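Local coordinates for cellulosome anchoring protein cohesin region (Clostridium thermocellum, PDB 4DH2) that binds a type I dockerin through its cohesin domain, a cell-adhesion module of the cellulosome that holds a dockerin-bearing partner to an anchoring protein, at residues A13-D18 with D145-L150; H44-F49 with S139-F144; Y55-I60 with K85-V90; S132-G137 with G156-E161. One frame throughout, in Å; residues are numbered along the deposited sequence.

Interaction 1: A13-D18 with D145-L150; sequences ADYILD and DLKPIL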
loop_
_atom_site.group_PDB
_atom_site.type_symbol
_atom_site.label_atom_id
_atom_site.label_comp_id
_atom_site.label_asym_id
_atom_site.label_seq_id
_atom_site.Cartn_x
_atom_site.Cartn_y
_atom_site.Cartn_z
ATOM N N ALA A 13 0.899 -17.442 9.052
ATOM C CA ALA A 13 0.771 -17.831 7.640
ATOM C C ALA A 13 1.922 -18.717 7.215
ATOM O O ALA A 13 2.789 -19.044 8.039
ATOM C CB ALA A 13 0.726 -16.579 6.773
ATOM N N ASP A 14 1.953 -19.114 5.933
ATOM C CA ASP A 14 2.970 -20.034 5.489
ATOM C C ASP A 14 4.191 -19.352 4.923
ATOM O O ASP A 14 5.205 -19.994 4.680
ATOM C CB ASP A 14 2.395 -20.958 4.411
ATOM C CG ASP A 14 1.331 -21.866 4.940
ATOM O OD1 ASP A 14 1.199 -21.984 6.170
ATOM O OD2 ASP A 14 0.598 -22.481 4.140
ATOM N N TYR A 15 4.065 -18.053 4.656
ATOM C CA TYR A 15 5.122 -17.296 3.986
ATOM C C TYR A 15 5.342 -15.964 4.688
ATOM O O TYR A 15 4.446 -15.412 5.334
ATOM C CB TYR A 15 4.758 -16.986 2.531
ATOM C CG TYR A 15 4.267 -18.217 1.805
ATOM C CD1 TYR A 15 5.124 -19.260 1.517
ATOM C CD2 TYR A 15 2.948 -18.336 1.461
ATOM C CE1 TYR A 15 4.639 -20.418 0.873
ATOM C CE2 TYR A 15 2.469 -19.455 0.817
ATOM C CZ TYR A 15 3.303 -20.483 0.532
ATOM O OH TYR A 15 2.764 -21.580 -0.127
ATOM N N ILE A 16 6.532 -15.430 4.500
ATOM C CA ILE A 16 6.906 -14.213 5.161
ATOM C C ILE A 16 7.937 -13.421 4.342
ATOM O O ILE A 16 8.679 -13.984 3.530
ATOM C CB ILE A 16 7.471 -14.587 6.576
ATOM C CG1 ILE A 16 7.612 -13.374 7.468
ATOM C CG2 ILE A 16 8.806 -15.324 6.428
ATOM C CD1 ILE A 16 7.330 -13.707 8.962
ATOM N N LEU A 17 7.934 -12.100 4.529
ATOM C CA LEU A 17 9.003 -11.224 4.052
ATOM C C LEU A 17 9.218 -10.113 5.071
ATOM O O LEU A 17 8.498 -9.992 6.076
ATOM C CB LEU A 17 8.697 -10.633 2.669
ATOM C CG LEU A 17 7.381 -9.854 2.574
ATOM C CD1 LEU A 17 7.527 -8.466 3.041
ATOM C CD2 LEU A 17 6.890 -9.897 1.121
ATOM N N ASP A 18 10.240 -9.316 4.806
ATOM C CA ASP A 18 10.563 -8.180 5.643
ATOM C C ASP A 18 10.383 -6.904 4.830
ATOM O O ASP A 18 10.764 -6.864 3.655
ATOM C CB ASP A 18 12.019 -8.250 6.110
ATOM C CG ASP A 18 12.261 -9.402 7.065
ATOM O OD1 ASP A 18 12.032 -9.233 8.256
ATOM O OD2 ASP A 18 12.677 -10.458 6.608
ATOM N N ASP A 145 -2.321 -17.468 -5.205
ATOM C CA ASP A 145 -3.470 -18.198 -4.707
ATOM C C ASP A 145 -4.224 -17.525 -3.579
ATOM O O ASP A 145 -5.113 -18.134 -2.976
ATOM C CB ASP A 145 -3.040 -19.604 -4.266
ATOM C CG ASP A 145 -2.461 -20.408 -5.408
ATOM O OD1 ASP A 145 -3.141 -20.513 -6.470
ATOM O OD2 ASP A 145 -1.315 -20.897 -5.280
ATOM N N LEU A 146 -3.898 -16.256 -3.341
ATOM C CA LEU A 146 -4.515 -15.421 -2.306
ATOM C C LEU A 146 -4.165 -15.879 -0.898
ATOM O O LEU A 146 -4.822 -15.480 0.081
ATOM C CB LEU A 146 -6.037 -15.349 -2.445
ATOM C CG LEU A 146 -6.524 -15.062 -3.878
ATOM C CD1 LEU A 146 -8.040 -14.969 -3.927
ATOM C CD2 LEU A 146 -5.892 -13.812 -4.390
ATOM N N LYS A 147 -3.124 -16.692 -0.802
ATOM C CA LYS A 147 -2.617 -17.086 0.513
ATOM C C LYS A 147 -1.849 -15.907 1.092
ATOM O O LYS A 147 -1.124 -15.208 0.379
ATOM C CB LYS A 147 -1.690 -18.289 0.414
ATOM C CG LYS A 147 -2.387 -19.580 -0.002
ATOM C CD LYS A 147 -1.369 -20.716 -0.125
ATOM C CE LYS A 147 -0.882 -21.219 1.241
ATOM N NZ LYS A 147 0.036 -22.390 1.094
ATOM N N PRO A 148 -1.993 -15.694 2.401
ATOM C CA PRO A 148 -1.312 -14.544 2.986
ATOM C C PRO A 148 0.185 -14.742 3.026
ATOM O O PRO A 148 0.690 -15.862 3.178
ATOM C CB PRO A 148 -1.897 -14.462 4.414
ATOM C CG PRO A 148 -2.494 -15.785 4.677
ATOM C CD PRO A 148 -2.926 -16.337 3.340
ATOM N N ILE A 149 0.892 -13.625 2.897
ATOM C CA ILE A 149 2.319 -13.568 3.121
ATOM C C ILE A 149 2.490 -12.544 4.247
ATOM O O ILE A 149 2.030 -11.420 4.119
ATOM C CB ILE A 149 3.053 -13.048 1.863
ATOM C CG1 ILE A 149 2.853 -14.013 0.650
ATOM C CG2 ILE A 149 4.505 -12.868 2.169
ATOM C CD1 ILE A 149 3.373 -13.430 -0.667
ATOM N N LEU A 150 3.058 -12.939 5.379
ATOM C CA LEU A 150 3.266 -11.977 6.450
ATOM C C LEU A 150 4.389 -11.005 6.130
ATOM O O LEU A 150 5.384 -11.369 5.523
ATOM C CB LEU A 150 3.630 -12.708 7.740
ATOM C CG LEU A 150 2.621 -13.763 8.140
ATOM C CD1 LEU A 150 3.116 -14.489 9.392
ATOM C CD2 LEU A 150 1.286 -13.138 8.387
HETATM O O HOH W 1 0.060 -18.463 3.853
#
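Ile-149 packs its CG1 on the CB of Tyr-15, while its CG2 lies 4.0 Å from CD2 of Leu-17, the side chains of Ile-149 and Leu-17 crossing at about a right angle. Leu-150 turns to the other face of the sheet. There Ala-13 places its methyl against the isobutyl group of Leu-150, CB to CG 3.7 Å, and also touches the ring of Pro-148; a small residue suits so close an approach. The CB of Leu-150 receives CD1 of Ile-16.

Two backbone bonds join the parallel strands between these faces: Leu-150 N donates to Tyr-15 O, and Leu-17 N to Leu-150 O, each at 2.8 Å. Nearer the chain end, one water accepts from Asp-14 N and donates to Pro-148 O, bridging the two segments where they are not yet paired as strands.

The polar edge belongs to Lys-147. Bent at chi3 (74°), its chain brings NZ to within 3.1 Å of both Tyr-15 OH and Asp-14 OD2, the latter a salt bridge using the anti lone pair of the carboxylate. Asp-14 CB covers one face of the tyrosine ring.

Strand 149-161 lies between strand 15-27, its parallel neighbour, and antiparallel strand 129-142, whose Phe-141 touches both Leu-17 and Ile-149.

Interaction 2: H44-F49 with S139-F144; sequences HGIQSF and SNFCDF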
loop_
_atom_site.group_PDB
_atom_site.type_symbol
_atom_site.label_atom_id
_atom_site.label_comp_id
_atom_site.label_asym_id
_atom_site.label_seq_id
_atom_site.Cartn_x
_atom_site.Cartn_y
_atom_site.Cartn_z
ATOM N N HIS A 44 8.203 -17.756 -4.694
ATOM C CA HIS A 44 7.022 -18.055 -5.500
ATOM C C HIS A 44 6.166 -16.831 -5.805
ATOM O O HIS A 44 5.282 -16.888 -6.665
ATOM C CB HIS A 44 6.198 -19.215 -4.938
ATOM C CG HIS A 44 5.240 -18.856 -3.843
ATOM N ND1 HIS A 44 5.639 -18.653 -2.543
ATOM C CD2 HIS A 44 3.885 -18.801 -3.836
ATOM C CE1 HIS A 44 4.572 -18.427 -1.789
ATOM N NE2 HIS A 44 3.497 -18.513 -2.551
ATOM N N GLY A 45 6.457 -15.725 -5.127
ATOM C CA GLY A 45 6.013 -14.427 -5.594
ATOM C C GLY A 45 4.816 -13.801 -4.905
ATOM O O GLY A 45 3.868 -14.481 -4.506
ATOM N N ILE A 46 4.876 -12.473 -4.793
ATOM C CA ILE A 46 3.770 -11.634 -4.357
ATOM C C ILE A 46 2.871 -11.252 -5.547
ATOM O O ILE A 46 3.332 -10.691 -6.550
ATOM C CB ILE A 46 4.301 -10.335 -3.745
ATOM C CG1 ILE A 46 5.282 -10.643 -2.600
ATOM C CG2 ILE A 46 3.166 -9.425 -3.228
ATOM C CD1 ILE A 46 6.172 -9.466 -2.237
ATOM N N GLN A 47 1.589 -11.542 -5.401
ATOM C CA GLN A 47 0.553 -11.110 -6.335
ATOM C C GLN A 47 0.085 -9.692 -6.059
ATOM O O GLN A 47 -0.131 -8.880 -6.984
ATOM C CB GLN A 47 -0.629 -12.076 -6.219
ATOM C CG GLN A 47 -1.938 -11.599 -6.826
ATOM C CD GLN A 47 -1.887 -11.637 -8.340
ATOM O OE1 GLN A 47 -1.523 -12.650 -8.926
ATOM N NE2 GLN A 47 -2.206 -10.523 -8.969
ATOM N N SER A 48 -0.084 -9.364 -4.782
ATOM C CA SER A 48 -0.627 -8.068 -4.445
ATOM C C SER A 48 -0.193 -7.654 -3.039
ATOM O O SER A 48 -0.029 -8.509 -2.156
ATOM C CB SER A 48 -2.143 -8.104 -4.488
ATOM O OG SER A 48 -2.713 -6.858 -4.093
ATOM N N PHE A 49 -0.050 -6.352 -2.841
ATOM C CA PHE A 49 0.145 -5.846 -1.486
ATOM C C PHE A 49 -0.435 -4.483 -1.341
ATOM O O PHE A 49 -0.592 -3.743 -2.318
ATOM C CB PHE A 49 1.624 -5.864 -1.066
ATOM C CG PHE A 49 2.506 -4.829 -1.765
ATOM C CD1 PHE A 49 2.526 -3.504 -1.361
ATOM C CD2 PHE A 49 3.330 -5.214 -2.806
ATOM C CE1 PHE A 49 3.360 -2.601 -1.981
ATOM C CE2 PHE A 49 4.149 -4.326 -3.432
ATOM C CZ PHE A 49 4.168 -3.005 -3.023
ATOM N N SER A 139 -0.890 -3.449 6.610
ATOM C CA SER A 139 -0.006 -4.078 5.692
ATOM C C SER A 139 -0.644 -5.419 5.384
ATOM O O SER A 139 -0.879 -6.226 6.284
ATOM C CB SER A 139 1.346 -4.292 6.361
ATOM O OG SER A 139 2.155 -5.174 5.636
ATOM N N ASN A 140 -0.890 -5.654 4.105
ATOM C CA ASN A 140 -1.519 -6.880 3.643
ATOM C C ASN A 140 -0.817 -7.331 2.361
ATOM O O ASN A 140 -0.684 -6.531 1.428
ATOM C CB ASN A 140 -2.980 -6.637 3.298
ATOM C CG ASN A 140 -3.857 -6.511 4.506
ATOM O OD1 ASN A 140 -3.853 -7.379 5.392
ATOM N ND2 ASN A 140 -4.646 -5.441 4.550
ATOM N N PHE A 141 -0.356 -8.584 2.326
ATOM C CA PHE A 141 0.308 -9.141 1.143
ATOM C C PHE A 141 -0.299 -10.504 0.856
ATOM O O PHE A 141 -0.659 -11.227 1.779
ATOM C CB PHE A 141 1.795 -9.397 1.397
ATOM C CG PHE A 141 2.647 -8.169 1.540
ATOM C CD1 PHE A 141 3.661 -7.903 0.643
ATOM C CD2 PHE A 141 2.473 -7.315 2.606
ATOM C CE1 PHE A 141 4.442 -6.800 0.772
ATOM C CE2 PHE A 141 3.287 -6.213 2.753
ATOM C CZ PHE A 141 4.252 -5.948 1.840
ATOM N N CYS A 142 -0.361 -10.898 -0.406
ATOM C CA CYS A 142 -0.775 -12.254 -0.724
ATOM C C CYS A 142 -0.071 -12.790 -1.963
ATOM O O CYS A 142 0.531 -12.025 -2.754
ATOM C CB CYS A 142 -2.284 -12.370 -0.886
ATOM S SG CYS A 142 -2.963 -11.609 -2.437
ATOM N N ASP A 143 -0.142 -14.116 -2.122
ATOM C CA ASP A 143 0.412 -14.767 -3.291
ATOM C C ASP A 143 -0.653 -14.967 -4.356
ATOM O O ASP A 143 -1.787 -14.505 -4.202
ATOM C CB ASP A 143 1.151 -16.069 -2.960
ATOM C CG ASP A 143 0.263 -17.205 -2.568
ATOM O OD1 ASP A 143 -0.977 -17.140 -2.702
ATOM O OD2 ASP A 143 0.867 -18.239 -2.153
ATOM N N PHE A 144 -0.253 -15.620 -5.435
ATOM C CA PHE A 144 -1.158 -15.826 -6.572
ATOM C C PHE A 144 -2.439 -16.544 -6.164
ATOM O O PHE A 144 -3.539 -16.245 -6.673
ATOM C CB PHE A 144 -0.480 -16.617 -7.670
ATOM C CG PHE A 144 -1.376 -16.837 -8.839
ATOM C CD1 PHE A 144 -1.523 -15.851 -9.781
ATOM C CD2 PHE A 144 -2.083 -18.016 -8.974
ATOM C CE1 PHE A 144 -2.360 -16.045 -10.872
ATOM C CE2 PHE A 144 -2.914 -18.209 -10.046
ATOM C CZ PHE A 144 -3.049 -17.217 -10.992
HETATM O O HOH W 2 2.383 -16.632 -5.852
#
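Phe-49 and Phe-141 form the aromatic part of this contact, as a non-hydrogen-bonded antiparallel pair. Their side chains run alongside each other, the ring planes 20° apart but slid so far that they barely overlap. What covers the Phe-141 face is CB of Phe-49, 3.5 Å from the ring centroid, a CH-pi contact. With chi1 at 71°, Phe-49 sets its CG between its backbone N and carbonyl carbon, and its ring also meets that of Phe-93. CD1 of Ile-46 meets the edge of the Phe-141 ring, and Phe-38 adds another aromatic contact to both phenylalanines, so large apolar residues suit this buried face.

Backbone bonds set the register. Cys-142 N donates to Ser-48 O at 3.0 Å, while Cys-142 O accepts from Gln-47 N at 2.9 Å and, weakly, from Ser-48 N. Two residues facing one is a classic beta bulge, set here in the jelly-roll sandwich of a cohesin. On the opposite face Ser-48 and Cys-142, both small, pack against Ile-18 of the dockerin chain.

Among polar side chains, His-44 NE2 donates to Asp-143 OD2 over 2.7 Å, nearly straight at 165°. The oxygen lies in the imidazole plane and uses its anti lone pair, the carboxylate turned nearly perpendicular to the ring. Asp-143 OD1 accepts from Lys-147 N, which helps fix the carboxylate. A water bridges Gly-45 O and Phe-144 N. The side-chain NE2 of Gln-47 bonds Asp-94 OD1 and Asp-95 O. Its OE1 lies 3.3 Å from Phe-144 CD1 and takes a weak bond from Arg-26 of the dockerin chain, which also bonds Phe-144 O and makes a cation-pi contact with that ring.

Interaction 3: Y55-I60 with K85-V90; sequences YDSKAI and KDSEIV. With SO4 (sulfate ion), chain F.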
loop_
_atom_site.group_PDB
_atom_site.type_symbol
_atom_site.label_atom_id
_atom_site.label_comp_id
_atom_site.label_asym_id
_atom_site.label_seq_id
_atom_site.Cartn_x
_atom_site.Cartn_y
_atom_site.Cartn_z
ATOM N N TYR A 55 4.217 9.679 8.222
ATOM C CA TYR A 55 5.316 10.616 8.462
ATOM C C TYR A 55 4.828 11.796 9.282
ATOM O O TYR A 55 3.622 12.039 9.399
ATOM C CB TYR A 55 5.887 11.098 7.124
ATOM C CG TYR A 55 4.885 11.805 6.217
ATOM C CD1 TYR A 55 4.790 13.177 6.214
ATOM C CD2 TYR A 55 4.029 11.089 5.364
ATOM C CE1 TYR A 55 3.891 13.834 5.412
ATOM C CE2 TYR A 55 3.103 11.754 4.547
ATOM C CZ TYR A 55 3.035 13.129 4.588
ATOM O OH TYR A 55 2.147 13.837 3.794
ATOM N N ASP A 56 5.770 12.524 9.880
ATOM C CA ASP A 56 5.430 13.696 10.665
ATOM C C ASP A 56 5.458 14.901 9.747
ATOM O O ASP A 56 6.519 15.320 9.267
ATOM C CB ASP A 56 6.418 13.867 11.811
ATOM C CG ASP A 56 6.119 15.093 12.649
ATOM O OD1 ASP A 56 5.100 15.766 12.361
ATOM O OD2 ASP A 56 6.910 15.400 13.569
ATOM N N SER A 57 4.282 15.440 9.465
ATOM C CA SER A 57 4.165 16.534 8.521
ATOM C C SER A 57 4.800 17.801 9.077
ATOM O O SER A 57 5.011 18.766 8.334
ATOM C CB SER A 57 2.698 16.786 8.148
ATOM O OG SER A 57 1.981 17.291 9.260
ATOM N N LYS A 58 5.144 17.812 10.354
ATOM C CA LYS A 58 5.811 19.006 10.881
ATOM C C LYS A 58 7.258 19.062 10.413
ATOM O O LYS A 58 7.853 20.142 10.321
ATOM C CB LYS A 58 5.723 19.077 12.399
ATOM C CG LYS A 58 4.382 19.594 12.887
ATOM C CD LYS A 58 4.273 19.504 14.399
ATOM C CE LYS A 58 2.832 19.640 14.859
ATOM N NZ LYS A 58 2.162 20.832 14.264
ATOM N N ALA A 59 7.815 17.904 10.091
ATOM C CA ALA A 59 9.205 17.813 9.680
ATOM C C ALA A 59 9.365 17.433 8.223
ATOM O O ALA A 59 10.372 17.766 7.607
ATOM C CB ALA A 59 9.931 16.819 10.544
ATOM N N ILE A 60 8.389 16.718 7.671
ATOM C CA ILE A 60 8.543 16.147 6.357
ATOM C C ILE A 60 7.395 16.497 5.441
ATOM O O ILE A 60 6.227 16.446 5.828
ATOM C CB ILE A 60 8.600 14.620 6.459
ATOM C CG1 ILE A 60 9.913 14.190 7.108
ATOM C CG2 ILE A 60 8.471 13.989 5.079
ATOM C CD1 ILE A 60 10.140 12.676 7.038
ATOM N N LYS A 85 -4.293 14.768 4.952
ATOM C CA LYS A 85 -4.869 15.045 6.267
ATOM C C LYS A 85 -4.324 14.139 7.363
ATOM O O LYS A 85 -4.304 14.510 8.546
ATOM C CB LYS A 85 -6.393 14.957 6.211
ATOM C CG LYS A 85 -7.053 15.062 7.580
ATOM C CD LYS A 85 -8.569 15.246 7.496
ATOM C CE LYS A 85 -9.131 15.761 8.821
ATOM N NZ LYS A 85 -10.619 15.695 8.867
ATOM N N ASP A 86 -3.891 12.941 6.980
ATOM C CA ASP A 86 -3.445 11.955 7.940
ATOM C C ASP A 86 -1.933 11.762 7.868
ATOM O O ASP A 86 -1.394 10.927 8.597
ATOM C CB ASP A 86 -4.124 10.597 7.671
ATOM C CG ASP A 86 -5.636 10.636 7.874
ATOM O OD1 ASP A 86 -6.150 11.614 8.481
ATOM O OD2 ASP A 86 -6.303 9.675 7.434
ATOM N N SER A 87 -1.275 12.484 6.964
ATOM C CA SER A 87 0.159 12.296 6.751
ATOM C C SER A 87 0.454 10.834 6.534
ATOM O O SER A 87 1.321 10.261 7.188
ATOM C CB SER A 87 0.949 12.799 7.959
ATOM O OG SER A 87 0.630 14.158 8.188
ATOM N N GLU A 88 -0.281 10.249 5.596
ATOM C CA GLU A 88 -0.202 8.831 5.322
ATOM C C GLU A 88 0.091 8.614 3.840
ATOM O O GLU A 88 -0.483 9.279 2.971
ATOM C CB GLU A 88 -1.537 8.159 5.692
ATOM C CG GLU A 88 -1.494 6.630 5.599
ATOM C CD GLU A 88 -2.875 5.951 5.633
ATOM O OE1 GLU A 88 -3.885 6.570 5.222
ATOM O OE2 GLU A 88 -2.935 4.770 6.033
ATOM N N ILE A 89 0.992 7.685 3.546
ATOM C CA ILE A 89 1.243 7.294 2.178
ATOM C C ILE A 89 0.793 5.853 2.024
ATOM O O ILE A 89 1.257 4.949 2.749
ATOM C CB ILE A 89 2.715 7.350 1.824
ATOM C CG1 ILE A 89 3.337 8.685 2.237
ATOM C CG2 ILE A 89 2.881 7.082 0.334
ATOM C CD1 ILE A 89 4.812 8.701 2.024
ATOM N N VAL A 90 -0.127 5.635 1.100
ATOM C CA VAL A 90 -0.706 4.310 0.891
ATOM C C VAL A 90 -0.235 3.777 -0.461
ATOM O O VAL A 90 -0.228 4.499 -1.464
ATOM C CB VAL A 90 -2.242 4.349 0.932
ATOM C CG1 VAL A 90 -2.808 2.947 0.986
ATOM C CG2 VAL A 90 -2.704 5.132 2.151
HETATM S S SO4 F . -6.408 14.408 1.587
HETATM O O1 SO4 F . -6.076 15.824 1.749
HETATM O O2 SO4 F . -7.771 14.264 1.082
HETATM O O3 SO4 F . -5.496 13.814 0.605
HETATM O O4 SO4 F . -6.343 13.773 2.897
HETATM O O HOH W 3 1.895 14.578 10.864
HETATM O O HOH W 4 0.646 15.681 5.279
#
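Tyr-55 lies across the backbone of Ser-87, a loop-to-turn contact where the chain leaves strand 48-54 and meets the tight turn leading into strand 88-94. One backbone bond, Tyr-55 N to Ser-87 O at 3.1 Å and 164°, ties the two together. The phenol then folds back over the partner: chi1 of 59° puts CG between the backbone N and the carbonyl carbon, and Ser-87 CB sits over the ring centre, 4.0 Å from the centroid, in a CH-pi contact. A side chain as small as serine lets the ring come down close to the main chain, with Tyr-55 CE2 3.4 Å from Ser-87 C. At the inner end CE2 also meets CG1 of Ile-89, 3.8 Å away.

Water completes the polar side. One molecule joins Tyr-55 OH to Ser-87 OG, and another accepts from Ser-57 N while bonding the same serine hydroxyl. Ser-87 has positive phi and psi and, with Glu-88, faces Val-83 in a G1 beta bulge. Within the loop 55-60, Asp-56 OD1 accepts from Lys-58 N, an Asx turn that shapes the loop. A sulfate, probably from the crystallisation liquor, is bound by Lys-85 N.

Tyr-55 also touches Val-62 of strand 60-67 and Ile-82 of strand 78-83, while Ile-89 packs on Val-62, Val-65 and, on strand 108-117, Leu-113.

Interaction 4: S132-G137 with G156-E161; sequences SLITFG and GKVEIE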
loop_
_atom_site.group_PDB
_atom_site.type_symbol
_atom_site.label_atom_id
_atom_site.label_comp_id
_atom_site.label_asym_id
_atom_site.label_seq_id
_atom_site.Cartn_x
_atom_site.Cartn_y
_atom_site.Cartn_z
ATOM N N SER A 132 13.350 11.971 12.813
ATOM C CA SER A 132 11.938 11.922 12.482
ATOM C C SER A 132 11.589 10.499 12.050
ATOM O O SER A 132 12.253 9.920 11.204
ATOM C CB SER A 132 11.582 12.899 11.379
ATOM O OG SER A 132 10.182 13.078 11.324
ATOM N N LEU A 133 10.548 9.954 12.650
ATOM C CA LEU A 133 10.205 8.541 12.499
ATOM C C LEU A 133 9.258 8.331 11.331
ATOM O O LEU A 133 8.357 9.132 11.111
ATOM C CB LEU A 133 9.512 8.122 13.810
ATOM C CG LEU A 133 9.442 6.675 14.265
ATOM C CD1 LEU A 133 10.817 6.104 14.487
ATOM C CD2 LEU A 133 8.618 6.632 15.560
ATOM N N ILE A 134 9.452 7.236 10.604
ATOM C CA ILE A 134 8.533 6.855 9.555
ATOM C C ILE A 134 7.941 5.529 10.017
ATOM O O ILE A 134 8.671 4.556 10.218
ATOM C CB ILE A 134 9.256 6.730 8.230
ATOM C CG1 ILE A 134 9.648 8.135 7.739
ATOM C CG2 ILE A 134 8.343 6.071 7.177
ATOM C CD1 ILE A 134 10.640 8.111 6.671
ATOM N N THR A 135 6.625 5.512 10.214
ATOM C CA THR A 135 5.983 4.370 10.830
ATOM C C THR A 135 5.072 3.674 9.840
ATOM O O THR A 135 4.888 4.135 8.718
ATOM C CB THR A 135 5.145 4.773 12.015
ATOM O OG1 THR A 135 4.129 5.680 11.597
ATOM C CG2 THR A 135 6.009 5.486 13.051
ATOM N N PHE A 136 4.480 2.572 10.273
ATOM C CA PHE A 136 3.593 1.815 9.394
ATOM C C PHE A 136 2.206 1.758 9.911
ATOM O O PHE A 136 1.988 1.788 11.116
ATOM C CB PHE A 136 4.045 0.386 9.316
ATOM C CG PHE A 136 5.284 0.209 8.581
ATOM C CD1 PHE A 136 5.287 0.184 7.211
ATOM C CD2 PHE A 136 6.480 0.063 9.250
ATOM C CE1 PHE A 136 6.444 0.033 6.520
ATOM C CE2 PHE A 136 7.638 -0.082 8.547
ATOM C CZ PHE A 136 7.628 -0.111 7.202
ATOM N N GLY A 137 1.265 1.612 8.989
ATOM C CA GLY A 137 -0.073 1.204 9.342
ATOM C C GLY A 137 -0.349 -0.232 8.918
ATOM O O GLY A 137 0.485 -1.153 9.015
ATOM N N GLY A 156 11.624 3.188 10.303
ATOM C CA GLY A 156 12.862 3.843 9.922
ATOM C C GLY A 156 12.892 5.250 10.460
ATOM O O GLY A 156 11.895 5.745 10.989
ATOM N N LYS A 157 14.036 5.913 10.330
ATOM C CA LYS A 157 14.172 7.264 10.856
ATOM C C LYS A 157 14.948 8.090 9.862
ATOM O O LYS A 157 15.788 7.554 9.127
ATOM C CB LYS A 157 14.954 7.279 12.177
ATOM C CG LYS A 157 16.168 6.347 12.119
ATOM C CD LYS A 157 17.249 6.686 13.116
ATOM C CE LYS A 157 18.389 5.674 12.999
ATOM N NZ LYS A 157 19.363 5.785 14.101
ATOM N N VAL A 158 14.633 9.373 9.842
ATOM C CA VAL A 158 15.429 10.361 9.159
ATOM C C VAL A 158 16.163 11.113 10.257
ATOM O O VAL A 158 15.537 11.667 11.165
ATOM C CB VAL A 158 14.579 11.362 8.374
ATOM C CG1 VAL A 158 15.490 12.379 7.658
ATOM C CG2 VAL A 158 13.679 10.627 7.374
ATOM N N GLU A 159 17.484 11.092 10.173
ATOM C CA GLU A 159 18.319 11.856 11.077
ATOM C C GLU A 159 18.535 13.200 10.429
ATOM O O GLU A 159 18.912 13.265 9.260
ATOM C CB GLU A 159 19.662 11.161 11.277
ATOM C CG GLU A 159 20.641 12.022 12.081
ATOM C CD GLU A 159 21.880 11.272 12.506
ATOM O OE1 GLU A 159 21.825 10.026 12.563
ATOM O OE2 GLU A 159 22.905 11.933 12.786
ATOM N N ILE A 160 18.254 14.262 11.162
ATOM C CA ILE A 160 18.256 15.599 10.610
ATOM C C ILE A 160 19.226 16.502 11.362
ATOM O O ILE A 160 19.116 16.676 12.584
ATOM C CB ILE A 160 16.877 16.213 10.727
ATOM C CG1 ILE A 160 15.823 15.288 10.129
ATOM C CG2 ILE A 160 16.826 17.560 10.031
ATOM C CD1 ILE A 160 14.402 15.708 10.521
ATOM N N GLU A 161 20.183 17.064 10.640
ATOM C CA GLU A 161 21.152 18.001 11.258
ATOM C C GLU A 161 20.749 19.439 10.989
ATOM O O GLU A 161 20.282 19.773 9.908
ATOM C CB GLU A 161 22.574 17.748 10.743
ATOM C CG GLU A 161 23.322 16.635 11.458
ATOM C CD GLU A 161 22.846 15.243 11.070
ATOM O OE1 GLU A 161 22.235 15.088 9.986
ATOM O OE2 GLU A 161 23.088 14.297 11.849
#
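Ser-132 and Val-158 exchange two backbone hydrogen bonds, N to O in each direction and both 2.8 Å long, which makes them a hydrogen-bonded antiparallel pair. Ile-134 and Gly-156 form the next such pair: Ile-134 N reaches Gly-156 O at 2.9 Å, whereas the return bond from Gly-156 N to Ile-134 O is longer, 3.3 Å. Between them Leu-133 stands opposite Lys-157 as a non-hydrogen-bonded pair, their CA atoms giving C-H...O contacts to Gly-156 O and Ser-132 O.

Side chains add one apolar touch on the inner face, Ile-134 CD1 to Val-158 CG2 at 4.0 Å, the branched chains meeting at a slant. With chi1 near -71°, Ile-134 carries CG1 beside its backbone N, and CD1 extends from there to the valine. Beta-branched residues suit this extended, buried face, and CD1 of Ile-160 continues it to Ser-132 CB. The other face bears Leu-133 and Lys-157, both exposed; the lysine, extended beyond CG, suits a surface position, its charged end leading away from the partner strand.

Further out, Val-21 packs on Ile-134 and Val-24 on Val-158. The two strands form a beta hairpin, 129-142 with 149-161, flanked in the sheet by strand 48-54 beyond the first and strand 15-27 beyond the second.

Overall arrangement
From the N terminus, residues 13-18 open the widest loop, which interaction 1 closes at 145-150, bringing the first strand beside the last. Interaction 2 is nested within it, joining 44-49 to 139-144, and interaction 3 is nested deeper still, linking 55-60 to 85-90. Interaction 4, within the hairpin of the last two strands, begins after interaction 3 has closed and crosses both interactions 1 and 2. Interactions 1 and 2 touch at one end of the domain, where Tyr-15 meets His-44; interactions 3 and 4 touch through Ile-60 and Val-158 on the opposite side of the chain's centre, their centres about 26 to 28 Å from those of the first two.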